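Local coordinates for protein enoyl-CoA hydratase, EchA3 (Mycobacterium marinum M, PDB 3R6H) that belongs to the enoyl-CoA hydratase/isomerase family and probably acts as a lyase in lipid metabolism, at residues A106-A111 with A130-I135; E145-R150 with A174-E179; I100-H105 with F112-G117; V121-Y126 with S181-V186; G16-D21 with L51-N56. All coordinates share one frame; numbering follows the deposited sequence.

Contact 1. Residues A106-A111 with A130-I135; sequences AIAMGA and ANEVAI. With K (potassium ion), chain B.
A108 CB touches two oxygens of the 130-135 segment, E132 OE2 at 3.3 Å and N131 OD1 at 3.5 Å, which lie roughly at right angles as seen from it. Beside it, I107 presents CG2 to the same amide, 3.4 Å from N131 OD1, and the side chains of I107 and N131 cross at about a right angle. No hydrogen bond joins the segments, so the contact is one of van der Waals packing between methyl groups and oxygen atoms.

Torsions explain the reach. N131 turns CG between its own backbone N and carbonyl carbon (chi1 73°), which brings the amide, OD1 foremost, to I107 CG2 and the A108 methyl. E132 bends at chi2 (78°), bringing its carboxylate past that methyl; E132 OE2 binds the potassium ion at 2.8 Å, and water 1 is a second ligand of the ion at 2.6 Å.

A108 is the N-cap residue of helix 109-114 and has a positive phi (57°). In crotonase relatives this helix start helps to form the oxyanion hole, and the same role is probable here.

Further out, F112 of the same helix touches both A130 and E132. Strand 105-107 pairs with strand 128-129, M109 packs on helix 75-92, and V133 and A134 meet the second subunit.

Contact 2. Residues E145-R150 with A174-E179; sequences EVLKLR and AGFIDE
L147 CD2 meets the F176 ring 3.6 Å from CE1 and 3.8 Å from CZ, an oblique approach that forms the apolar part of the contact. F176 first points away from helix 141-150, but its ring, through CE1 and CZ, comes back to L147, its chi1 of -100° lying off the usual staggered values. The neighbouring CD1 meets C115, and F166 meets the ring with planes at about 60°.

R150 CB lies 3.4 Å from the carbonyl O of G175. A CA-H...O contact runs the other way, G175 CA to R150 O at 3.6 Å. G175, with positive phi, is the C-prime residue of a Schellman motif ending helix 168-174, so R150, in the last part of helix 141-150, lies against the turn that terminates another helix. S154 of the third subunit hydrogen-bonds R150 O, which places this junction at the trimer interface.

Charged groups interact more loosely. R150 NH1 and D178 OD2 make a long salt bridge of 4.0 Å, guanidinium and carboxylate planes 28° apart. Water 2, in the guanidinium plane, accepts from R150 NH1 at 2.8 Å and donates to D178 OD1 at 2.8 Å. The stronger partners lie outside: R150 NH2 binds G117 O, and D178 OD2 pairs with R120.

Contact 3. Residues I100-H105 with F112-G117; sequences IACTGH and FLLCSG
L114 lays one branch against two strand residues at once: its CD1 is 3.6 Å from I100 CG2 and 3.8 Å from C102 CB. I100 and C102 both direct their side chains at the 112-117 segment, being two apart on strand 98-102 and so on one side of it, and L114 bridges them. Its CG stands opposite the backbone N across the CA-CB bond (chi1 167°), and that setting lets the isopropyl end turn back to the strand although the side chain starts out to one side. The thiol of C102 is also involved: SG lies 3.9 Å from L114 CD1, while L114 CD2 comes to 4.1 Å from the same sulfur.

The CG1 branch of I100 meets the backbone instead. CG1 leans over the main chain where the helix ends, 3.5 Å from L114 O and 4.0 Å from G117 CA. This close fit of a branched side chain over a glycine coincides with a type I turn from L114 to G117. S116 OG joins the turn to helix 109-114 by donating to F112 O at 2.7 Å, the donor tilted 30° from the carbonyl plane, and it also bonds S88 OG. G117 N, by contrast, is buried and has no partner in the model.

The contact therefore joins strand 98-102 to helix 109-114 and the turn after it. Strand 98-102 runs between strands 50-54 and 119-122 of the main sheet, its A101 faces helix 186-198 on the other side, and L113 and S116 pack on helix 75-92.

Contact 4. Residues V121-Y126 with S181-V186; sequences VAAHAY and SLPEVV
The end of strand 119-122 and the loop leading into helix 186-198 close one margin of the main sheet, and S181 N clasps A122 O there at 2.8 Å, with an angle of 165° at the hydrogen. This bond follows on from the pairing of A122 with E179, which joins strand 119-122 to its parallel neighbour 179-180. Next to it, A123 CA approaches S181 O at 3.2 Å in a CA-H...O contact, and the methyl of V121 CG1 rests 3.3 Å from S181 OG.

After A122 the chain makes a type I turn from A123 to Y126. The turn brings the Y126 ring back over A123, whose CB lies above one face, offset toward the rim. Across the contact, P183 CB reaches Y126 OH at 3.4 Å, with the proline and tyrosine side chains crossing at about a right angle. A123 CB also packs on the proline, 4.0 Å from P183 CB.

V186, the first helical residue after the V185 N-cap, sends its two methyls to different neighbours. With CG1 opposite its backbone N (chi1 164°), that methyl reaches V121 O at 3.6 Å, while CG2, beside the N, comes 3.7 Å from A123 N. Two waters bridge the segments. Water 3 accepts from H124 N and donates to S181 O, while water 4 lies in the plane of the Y126 ring, joining OH at 2.6 Å to P183 O.

Contact 5. Residues G16-D21 with L51-N56; sequences GVIRMD and LVIAGN
Strands 16-20 and 51-54 run parallel, their axes 4.7 Å apart and 13° from alignment, joined by a run of backbone bonds: V52 N to G16 O, I18 N to V52 O, A54 N to I18 O and M20 N to A54 O, each 2.8 to 2.9 Å. These are the two strands of a beta-alpha-beta unit whose connection contains helix 30-46.

On one face of the sheet I18 and I53 lie side by side and point the same way, their CD1 atoms 3.9 Å apart. L51 brings its own CD1 to 3.8 Å from I18 CD1. I18 packs on L36, A39 and I40 of helix 30-46. M20, bent at chi3 (-78°), puts CE 3.7 Å from A54 O and also packs on L36. V17, V52, R19 and A54 occupy the other face, toward helix 186-198; R19 CG lies 4.0 Å from A54 CB. Farther along its chain, R19 NE gives a hydrogen bond to water 5, which in turn donates to G55 O.

Beyond the strands, N56 ND2 donates to D21 OD1 at 3.1 Å. The amide and carboxylate planes are perpendicular, and OD1 is met from well above its own plane. N56 is brought round with CG between its backbone N and carbonyl carbon (chi1 66°). OD1 of D21 also receives G23 N, while the N56 amide gives ND2 to K24 O and takes R58 N and V59 N on OD1. The four partners should hold the amide in one orientation and link the loops that leave the two strands.

In the fold
Contact 5 comes first along the chain and stands apart from contacts 1, 2 and 4, but it touches contact 3, about 10 Å away between centres, because strands 50-54 and 98-102 are neighbours in the main sheet. Contact 4 continues that sheet through strand 119-122. Contacts 1 and 3 share helix 109-114 and alternate along the chain, centres about 13 Å apart. Contact 2 falls between the segments of contact 4 in sequence and meets it through E179 O and A122 N; F176 touches A111 of contact 1, and R150 NH2 reaches G117. Contact 3, near the chain's centre, also connects the sheet to contacts 1 and 2, which both reach neighbouring subunits, consistent with the crotonase fold.

Contact 1. Residues A106-A111 with A130-I135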
# COMPACT_ATOMS: atom_id res chain seq x y z
N ALA A 106 -11.45 -7.67 17.31
CA ALA A 106 -12.33 -7.38 16.17
C ALA A 106 -12.12 -8.49 15.17
O ALA A 106 -11.06 -8.57 14.56
CB ALA A 106 -11.99 -6.01 15.53
N ILE A 107 -13.14 -9.33 15.01
CA ILE A 107 -13.02 -10.56 14.21
C ILE A 107 -14.04 -10.54 13.08
O ILE A 107 -15.23 -10.22 13.28
CB ILE A 107 -13.24 -11.84 15.08
CG1 ILE A 107 -12.30 -11.86 16.27
CG2 ILE A 107 -13.10 -13.10 14.21
CD1 ILE A 107 -10.83 -11.88 15.90
N ALA A 108 -13.54 -10.87 11.88
CA ALA A 108 -14.39 -11.09 10.70
C ALA A 108 -15.24 -9.84 10.44
O ALA A 108 -14.66 -8.77 10.25
CB ALA A 108 -15.23 -12.36 10.87
N MET A 109 -16.58 -9.88 10.46
CA MET A 109 -17.35 -8.64 10.29
C MET A 109 -16.98 -7.54 11.32
O MET A 109 -17.09 -6.35 11.02
CB MET A 109 -18.87 -8.89 10.26
CG MET A 109 -19.72 -7.66 9.95
SD MET A 109 -19.54 -7.03 8.26
CE MET A 109 -19.34 -5.29 8.61
N GLY A 110 -16.50 -7.91 12.50
CA GLY A 110 -16.04 -6.93 13.47
C GLY A 110 -14.81 -6.18 12.95
O GLY A 110 -14.67 -4.98 13.16
N ALA A 111 -13.93 -6.92 12.29
CA ALA A 111 -12.76 -6.30 11.63
C ALA A 111 -13.17 -5.42 10.45
O ALA A 111 -12.58 -4.36 10.20
CB ALA A 111 -11.75 -7.42 11.19
N ALA A 130 -9.49 -11.37 10.15
CA ALA A 130 -10.53 -11.93 9.28
C ALA A 130 -10.31 -13.44 9.29
O ALA A 130 -9.48 -13.96 8.57
CB ALA A 130 -10.39 -11.35 7.85
N ASN A 131 -11.02 -14.14 10.16
CA ASN A 131 -10.78 -15.54 10.38
C ASN A 131 -11.54 -16.47 9.46
O ASN A 131 -11.47 -17.67 9.64
CB ASN A 131 -11.10 -15.90 11.84
CG ASN A 131 -12.59 -15.93 12.14
OD1 ASN A 131 -13.38 -15.20 11.54
ND2 ASN A 131 -12.99 -16.80 13.11
N GLU A 132 -12.21 -15.92 8.45
CA GLU A 132 -13.08 -16.69 7.58
C GLU A 132 -12.43 -17.95 7.02
O GLU A 132 -12.99 -19.04 7.13
CB GLU A 132 -13.56 -15.81 6.43
CG GLU A 132 -14.68 -14.82 6.75
CD GLU A 132 -14.29 -13.52 7.48
OE1 GLU A 132 -13.15 -13.37 7.94
OE2 GLU A 132 -15.19 -12.65 7.60
N VAL A 133 -11.23 -17.82 6.46
CA VAL A 133 -10.62 -18.97 5.77
C VAL A 133 -10.29 -20.08 6.78
O VAL A 133 -10.32 -21.26 6.43
CB VAL A 133 -9.36 -18.48 4.98
CG1 VAL A 133 -8.40 -19.61 4.63
CG2 VAL A 133 -9.78 -17.65 3.73
N ALA A 134 -9.98 -19.70 8.02
CA ALA A 134 -9.65 -20.67 9.06
C ALA A 134 -10.87 -21.51 9.46
O ALA A 134 -10.70 -22.65 9.91
CB ALA A 134 -9.07 -19.98 10.30
N ILE A 135 -12.06 -20.95 9.30
CA ILE A 135 -13.31 -21.67 9.61
C ILE A 135 -14.16 -22.05 8.39
O ILE A 135 -15.35 -22.39 8.52
CB ILE A 135 -14.10 -20.90 10.65
CG1 ILE A 135 -14.72 -19.63 10.09
CG2 ILE A 135 -13.19 -20.66 11.86
CD1 ILE A 135 -15.82 -19.09 10.97
K K B . -17.72 -12.92 6.32
O HOH W 1 -18.24 -14.01 8.59

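Contact 2. Residues E145-R150 with A174-E179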
# COMPACT_ATOMS: atom_id res chain seq x y z
N GLU A 145 -13.12 -5.61 -0.42
CA GLU A 145 -12.90 -4.22 -0.82
C GLU A 145 -12.63 -3.33 0.41
O GLU A 145 -11.81 -2.40 0.35
CB GLU A 145 -14.09 -3.70 -1.61
CG GLU A 145 -14.27 -4.39 -2.98
CD GLU A 145 -13.30 -3.99 -4.02
OE1 GLU A 145 -12.59 -2.96 -3.89
OE2 GLU A 145 -13.20 -4.74 -5.04
N VAL A 146 -13.31 -3.60 1.50
CA VAL A 146 -13.08 -2.90 2.76
C VAL A 146 -11.64 -3.13 3.25
O VAL A 146 -10.94 -2.16 3.58
CB VAL A 146 -14.09 -3.32 3.84
CG1 VAL A 146 -13.68 -2.82 5.21
CG2 VAL A 146 -15.54 -2.83 3.51
N LEU A 147 -11.19 -4.39 3.21
CA LEU A 147 -9.81 -4.69 3.58
C LEU A 147 -8.81 -4.01 2.64
O LEU A 147 -7.83 -3.44 3.09
CB LEU A 147 -9.54 -6.19 3.63
CG LEU A 147 -10.29 -7.01 4.68
CD1 LEU A 147 -9.95 -8.48 4.46
CD2 LEU A 147 -9.97 -6.54 6.12
N LYS A 148 -9.07 -4.08 1.34
CA LYS A 148 -8.12 -3.57 0.34
C LYS A 148 -7.96 -2.06 0.49
O LYS A 148 -6.89 -1.52 0.22
CB LYS A 148 -8.60 -3.87 -1.06
CG LYS A 148 -7.50 -3.73 -2.12
CD LYS A 148 -7.98 -4.18 -3.46
CE LYS A 148 -8.73 -3.10 -4.17
NZ LYS A 148 -8.81 -3.38 -5.67
N LEU A 149 -9.01 -1.39 0.93
CA LEU A 149 -8.95 0.05 1.11
C LEU A 149 -7.95 0.48 2.19
O LEU A 149 -7.44 1.61 2.13
CB LEU A 149 -10.34 0.62 1.49
CG LEU A 149 -10.51 2.13 1.54
CD1 LEU A 149 -10.33 2.82 0.19
CD2 LEU A 149 -11.95 2.40 2.08
N ARG A 150 -7.72 -0.37 3.20
CA ARG A 150 -6.93 0.01 4.39
C ARG A 150 -5.63 -0.75 4.57
O ARG A 150 -4.65 -0.20 5.06
CB ARG A 150 -7.74 -0.10 5.68
CG ARG A 150 -9.09 0.57 5.66
CD ARG A 150 -9.03 2.01 5.28
NE ARG A 150 -8.71 2.94 6.38
CZ ARG A 150 -9.60 3.45 7.23
NH1 ARG A 150 -9.24 4.38 8.10
NH2 ARG A 150 -10.87 3.08 7.19
N ALA A 174 0.16 -2.91 9.50
CA ALA A 174 -0.66 -3.55 8.48
C ALA A 174 -1.73 -2.62 7.88
O ALA A 174 -2.17 -2.78 6.72
CB ALA A 174 -1.34 -4.82 9.08
N GLY A 175 -2.17 -1.66 8.68
CA GLY A 175 -3.30 -0.82 8.30
C GLY A 175 -4.65 -1.26 8.82
O GLY A 175 -5.66 -0.83 8.30
N PHE A 176 -4.67 -2.09 9.88
CA PHE A 176 -5.93 -2.46 10.55
C PHE A 176 -6.38 -1.43 11.57
O PHE A 176 -7.57 -1.33 11.85
CB PHE A 176 -5.85 -3.85 11.22
CG PHE A 176 -6.47 -4.98 10.43
CD1 PHE A 176 -7.79 -4.90 9.98
CD2 PHE A 176 -5.77 -6.16 10.21
CE1 PHE A 176 -8.37 -5.96 9.31
CE2 PHE A 176 -6.35 -7.19 9.54
CZ PHE A 176 -7.65 -7.11 9.08
N ILE A 177 -5.43 -0.71 12.16
CA ILE A 177 -5.73 0.38 13.07
C ILE A 177 -4.82 1.57 12.76
O ILE A 177 -3.80 1.43 12.03
CB ILE A 177 -5.53 -0.07 14.54
CG1 ILE A 177 -4.06 -0.41 14.84
CG2 ILE A 177 -6.53 -1.23 14.91
CD1 ILE A 177 -3.76 -0.78 16.36
N ASP A 178 -5.15 2.73 13.32
CA ASP A 178 -4.37 3.96 13.09
C ASP A 178 -3.63 4.48 14.35
O ASP A 178 -2.67 5.27 14.24
CB ASP A 178 -5.25 5.07 12.55
CG ASP A 178 -6.07 4.64 11.37
OD1 ASP A 178 -5.45 4.44 10.29
OD2 ASP A 178 -7.30 4.51 11.54
N GLU A 179 -4.04 4.00 15.53
CA GLU A 179 -3.48 4.50 16.77
C GLU A 179 -3.57 3.46 17.83
O GLU A 179 -4.60 2.79 17.97
CB GLU A 179 -4.25 5.74 17.23
CG GLU A 179 -3.76 6.29 18.54
CD GLU A 179 -4.26 7.70 18.87
OE1 GLU A 179 -5.08 8.28 18.14
OE2 GLU A 179 -3.80 8.22 19.93
O HOH W 2 -6.54 4.95 7.73

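Contact 3. Residues I100-H105 with F112-G117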
# COMPACT_ATOMS: atom_id res chain seq x y z
N ILE A 100 -13.35 4.90 15.49
CA ILE A 100 -13.66 3.61 16.09
C ILE A 100 -12.84 3.42 17.38
O ILE A 100 -11.61 3.48 17.38
CB ILE A 100 -13.36 2.42 15.12
CG1 ILE A 100 -13.93 2.65 13.72
CG2 ILE A 100 -13.82 1.06 15.73
CD1 ILE A 100 -15.47 2.78 13.68
N ALA A 101 -13.56 3.21 18.50
CA ALA A 101 -12.96 2.80 19.74
C ALA A 101 -12.99 1.28 19.77
O ALA A 101 -14.00 0.64 20.12
CB ALA A 101 -13.71 3.39 20.93
N CYS A 102 -11.88 0.70 19.34
CA CYS A 102 -11.73 -0.74 19.29
C CYS A 102 -11.38 -1.25 20.69
O CYS A 102 -10.23 -1.34 21.06
CB CYS A 102 -10.68 -1.10 18.25
SG CYS A 102 -10.70 -2.85 17.81
N THR A 103 -12.43 -1.54 21.47
CA THR A 103 -12.30 -1.78 22.91
C THR A 103 -11.97 -3.22 23.28
O THR A 103 -11.88 -3.57 24.48
CB THR A 103 -13.58 -1.32 23.64
OG1 THR A 103 -14.73 -1.86 22.96
CG2 THR A 103 -13.65 0.21 23.64
N GLY A 104 -11.78 -4.06 22.27
CA GLY A 104 -11.33 -5.43 22.45
C GLY A 104 -11.15 -6.03 21.08
O GLY A 104 -11.02 -5.27 20.11
N HIS A 105 -11.14 -7.35 20.97
CA HIS A 105 -10.87 -7.94 19.64
C HIS A 105 -11.90 -7.67 18.57
O HIS A 105 -13.05 -7.42 18.86
CB HIS A 105 -10.45 -9.41 19.74
CG HIS A 105 -11.54 -10.40 19.88
ND1 HIS A 105 -11.27 -11.75 19.98
CD2 HIS A 105 -12.89 -10.29 19.90
CE1 HIS A 105 -12.40 -12.42 20.08
NE2 HIS A 105 -13.40 -11.56 20.06
N PHE A 112 -14.15 -5.85 9.67
CA PHE A 112 -14.60 -5.03 8.54
C PHE A 112 -15.26 -3.75 9.04
O PHE A 112 -15.02 -2.69 8.46
CB PHE A 112 -15.50 -5.81 7.58
CG PHE A 112 -14.98 -7.16 7.22
CD1 PHE A 112 -13.62 -7.40 7.00
CD2 PHE A 112 -15.87 -8.23 7.10
CE1 PHE A 112 -13.15 -8.67 6.72
CE2 PHE A 112 -15.40 -9.50 6.82
CZ PHE A 112 -14.06 -9.74 6.62
N LEU A 113 -16.04 -3.85 10.12
CA LEU A 113 -16.63 -2.68 10.77
C LEU A 113 -15.52 -1.73 11.28
O LEU A 113 -15.61 -0.51 11.07
CB LEU A 113 -17.59 -3.11 11.90
CG LEU A 113 -18.33 -1.99 12.61
CD1 LEU A 113 -19.20 -1.29 11.60
CD2 LEU A 113 -19.20 -2.53 13.78
N LEU A 114 -14.50 -2.29 11.94
CA LEU A 114 -13.35 -1.53 12.44
C LEU A 114 -12.72 -0.72 11.28
O LEU A 114 -12.41 0.46 11.42
CB LEU A 114 -12.31 -2.49 13.07
CG LEU A 114 -10.94 -1.91 13.36
CD1 LEU A 114 -11.08 -0.82 14.45
CD2 LEU A 114 -10.00 -3.08 13.77
N CYS A 115 -12.57 -1.37 10.11
CA CYS A 115 -11.99 -0.74 8.92
C CYS A 115 -12.94 0.25 8.19
O CYS A 115 -12.56 0.82 7.14
CB CYS A 115 -11.59 -1.82 7.94
SG CYS A 115 -10.10 -2.72 8.44
N SER A 116 -14.13 0.47 8.75
CA SER A 116 -15.13 1.33 8.12
C SER A 116 -15.16 2.76 8.67
O SER A 116 -15.94 3.55 8.19
CB SER A 116 -16.54 0.69 8.22
OG SER A 116 -16.55 -0.63 7.66
N GLY A 117 -14.28 3.08 9.64
CA GLY A 117 -14.17 4.44 10.18
C GLY A 117 -12.94 5.18 9.71
O GLY A 117 -11.97 4.58 9.18

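Contact 4. Residues V121-Y126 with S181-V186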
# COMPACT_ATOMS: atom_id res chain seq x y z
N VAL A 121 -8.72 3.40 16.88
CA VAL A 121 -7.93 3.35 18.11
C VAL A 121 -8.11 1.97 18.77
O VAL A 121 -9.25 1.53 18.99
CB VAL A 121 -8.36 4.44 19.10
CG1 VAL A 121 -7.48 4.41 20.34
CG2 VAL A 121 -8.33 5.85 18.46
N ALA A 122 -7.00 1.33 19.11
CA ALA A 122 -6.99 0.03 19.81
C ALA A 122 -5.88 -0.04 20.81
O ALA A 122 -4.94 0.75 20.80
CB ALA A 122 -6.86 -1.15 18.80
N ALA A 123 -5.99 -1.01 21.72
CA ALA A 123 -4.92 -1.31 22.65
C ALA A 123 -3.99 -2.38 22.10
O ALA A 123 -4.38 -3.19 21.25
CB ALA A 123 -5.51 -1.78 23.98
N HIS A 124 -2.79 -2.43 22.65
CA HIS A 124 -1.76 -3.34 22.14
C HIS A 124 -2.19 -4.79 21.97
O HIS A 124 -1.82 -5.44 20.96
CB HIS A 124 -0.52 -3.29 23.03
CG HIS A 124 0.43 -4.42 22.77
ND1 HIS A 124 0.31 -5.66 23.39
CD2 HIS A 124 1.49 -4.52 21.94
CE1 HIS A 124 1.27 -6.46 22.96
NE2 HIS A 124 2.01 -5.79 22.08
N ALA A 125 -2.95 -5.33 22.93
CA ALA A 125 -3.23 -6.75 23.00
C ALA A 125 -4.39 -7.19 22.13
O ALA A 125 -4.64 -8.40 22.03
CB ALA A 125 -3.49 -7.18 24.45
N TYR A 126 -5.14 -6.25 21.54
CA TYR A 126 -6.40 -6.62 20.92
C TYR A 126 -6.17 -7.22 19.54
O TYR A 126 -5.64 -6.55 18.64
CB TYR A 126 -7.33 -5.41 20.80
CG TYR A 126 -7.72 -4.77 22.14
CD1 TYR A 126 -7.51 -5.42 23.34
CD2 TYR A 126 -8.36 -3.54 22.18
CE1 TYR A 126 -7.87 -4.83 24.57
CE2 TYR A 126 -8.73 -2.96 23.38
CZ TYR A 126 -8.48 -3.61 24.57
OH TYR A 126 -8.80 -3.09 25.80
N SER A 181 -3.46 2.92 21.88
CA SER A 181 -3.63 3.58 23.18
C SER A 181 -3.60 2.54 24.28
O SER A 181 -3.81 1.36 24.06
CB SER A 181 -5.01 4.29 23.24
OG SER A 181 -4.99 5.38 22.33
N LEU A 182 -3.37 2.99 25.51
CA LEU A 182 -3.54 2.07 26.64
C LEU A 182 -5.03 1.67 26.75
O LEU A 182 -5.91 2.46 26.38
CB LEU A 182 -3.05 2.71 27.94
CG LEU A 182 -1.57 3.06 27.96
CD1 LEU A 182 -1.26 3.92 29.22
CD2 LEU A 182 -0.77 1.75 27.94
N PRO A 183 -5.32 0.43 27.20
CA PRO A 183 -6.67 -0.12 27.17
C PRO A 183 -7.70 0.75 27.93
O PRO A 183 -8.80 0.96 27.44
CB PRO A 183 -6.52 -1.49 27.82
CG PRO A 183 -5.20 -1.50 28.44
CD PRO A 183 -4.35 -0.52 27.76
N GLU A 184 -7.30 1.30 29.07
CA GLU A 184 -8.17 2.14 29.86
C GLU A 184 -8.50 3.50 29.23
O GLU A 184 -9.40 4.20 29.72
CB GLU A 184 -7.61 2.30 31.30
CG GLU A 184 -6.35 3.17 31.46
CD GLU A 184 -5.02 2.48 31.13
OE1 GLU A 184 -4.99 1.33 30.60
OE2 GLU A 184 -3.98 3.11 31.43
N VAL A 185 -7.81 3.88 28.15
CA VAL A 185 -8.09 5.13 27.47
C VAL A 185 -8.46 4.98 26.00
O VAL A 185 -8.55 5.98 25.32
CB VAL A 185 -6.97 6.17 27.59
CG1 VAL A 185 -6.78 6.64 29.08
CG2 VAL A 185 -5.65 5.65 27.03
N VAL A 186 -8.74 3.77 25.53
CA VAL A 186 -9.16 3.62 24.12
C VAL A 186 -10.42 4.46 23.83
O VAL A 186 -10.46 5.22 22.82
CB VAL A 186 -9.41 2.15 23.77
CG1 VAL A 186 -10.22 2.05 22.43
CG2 VAL A 186 -8.07 1.35 23.74
O HOH W 3 -1.90 -0.50 24.63
O HOH W 4 -10.11 -0.82 25.75

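Contact 5. Residues G16-D21 with L51-N56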
# COMPACT_ATOMS: atom_id res chain seq x y z
N GLY A 16 -21.19 12.44 18.70
CA GLY A 16 -22.10 11.37 19.06
C GLY A 16 -21.25 10.17 19.45
O GLY A 16 -20.18 9.97 18.88
N VAL A 17 -21.70 9.41 20.45
CA VAL A 17 -20.99 8.20 20.86
C VAL A 17 -21.96 7.04 20.83
O VAL A 17 -23.02 7.09 21.49
CB VAL A 17 -20.39 8.33 22.29
CG1 VAL A 17 -19.71 7.02 22.74
CG2 VAL A 17 -19.44 9.48 22.35
N ILE A 18 -21.61 6.00 20.08
CA ILE A 18 -22.43 4.80 19.94
C ILE A 18 -21.66 3.63 20.56
O ILE A 18 -20.57 3.28 20.11
CB ILE A 18 -22.77 4.52 18.47
CG1 ILE A 18 -23.66 5.63 17.94
CG2 ILE A 18 -23.35 3.08 18.27
CD1 ILE A 18 -23.96 5.49 16.47
N ARG A 19 -22.22 3.02 21.61
CA ARG A 19 -21.53 1.93 22.32
C ARG A 19 -22.32 0.62 22.16
O ARG A 19 -23.48 0.53 22.54
CB ARG A 19 -21.34 2.28 23.81
CG ARG A 19 -20.40 3.46 24.07
CD ARG A 19 -20.31 3.88 25.57
NE ARG A 19 -19.52 2.94 26.38
CZ ARG A 19 -19.22 3.11 27.68
NH1 ARG A 19 -19.64 4.20 28.32
NH2 ARG A 19 -18.50 2.20 28.33
N MET A 20 -21.68 -0.39 21.57
CA MET A 20 -22.25 -1.73 21.46
C MET A 20 -22.01 -2.57 22.71
O MET A 20 -20.88 -2.74 23.16
CB MET A 20 -21.63 -2.50 20.28
CG MET A 20 -21.81 -1.85 18.95
SD MET A 20 -21.16 -2.88 17.61
CE MET A 20 -19.39 -2.55 17.80
N ASP A 21 -23.10 -3.12 23.26
CA ASP A 21 -22.95 -4.10 24.35
C ASP A 21 -24.19 -4.98 24.46
O ASP A 21 -25.17 -4.58 25.08
CB ASP A 21 -22.67 -3.43 25.69
CG ASP A 21 -22.42 -4.44 26.81
OD1 ASP A 21 -22.19 -5.63 26.52
OD2 ASP A 21 -22.46 -4.05 28.00
N LEU A 51 -18.49 11.15 15.02
CA LEU A 51 -19.19 10.02 15.58
C LEU A 51 -18.17 8.97 16.03
O LEU A 51 -17.30 8.59 15.24
CB LEU A 51 -20.09 9.41 14.51
CG LEU A 51 -20.96 8.24 14.88
CD1 LEU A 51 -21.92 8.61 16.05
CD2 LEU A 51 -21.74 7.75 13.63
N VAL A 52 -18.34 8.47 17.24
CA VAL A 52 -17.54 7.39 17.81
C VAL A 52 -18.37 6.11 17.81
O VAL A 52 -19.55 6.11 18.25
CB VAL A 52 -17.09 7.73 19.23
CG1 VAL A 52 -16.39 6.53 19.90
CG2 VAL A 52 -16.19 8.98 19.24
N ILE A 53 -17.79 5.02 17.32
CA ILE A 53 -18.39 3.68 17.46
C ILE A 53 -17.49 2.85 18.36
O ILE A 53 -16.30 2.69 18.03
CB ILE A 53 -18.49 2.93 16.10
CG1 ILE A 53 -19.12 3.80 14.99
CG2 ILE A 53 -19.20 1.58 16.26
CD1 ILE A 53 -20.53 4.21 15.27
N ALA A 54 -18.04 2.31 19.46
CA ALA A 54 -17.29 1.57 20.46
C ALA A 54 -17.89 0.19 20.68
O ALA A 54 -19.07 -0.02 20.42
CB ALA A 54 -17.24 2.34 21.84
N GLY A 55 -17.08 -0.73 21.19
CA GLY A 55 -17.55 -2.03 21.61
C GLY A 55 -17.83 -2.02 23.11
O GLY A 55 -18.12 -0.97 23.69
N ASN A 56 -17.70 -3.20 23.72
CA ASN A 56 -17.86 -3.33 25.16
C ASN A 56 -16.50 -3.59 25.81
O ASN A 56 -15.45 -3.41 25.19
CB ASN A 56 -18.97 -4.37 25.52
CG ASN A 56 -18.63 -5.80 25.12
OD1 ASN A 56 -17.45 -6.17 24.95
ND2 ASN A 56 -19.67 -6.64 25.02
O HOH W 5 -17.17 1.27 25.19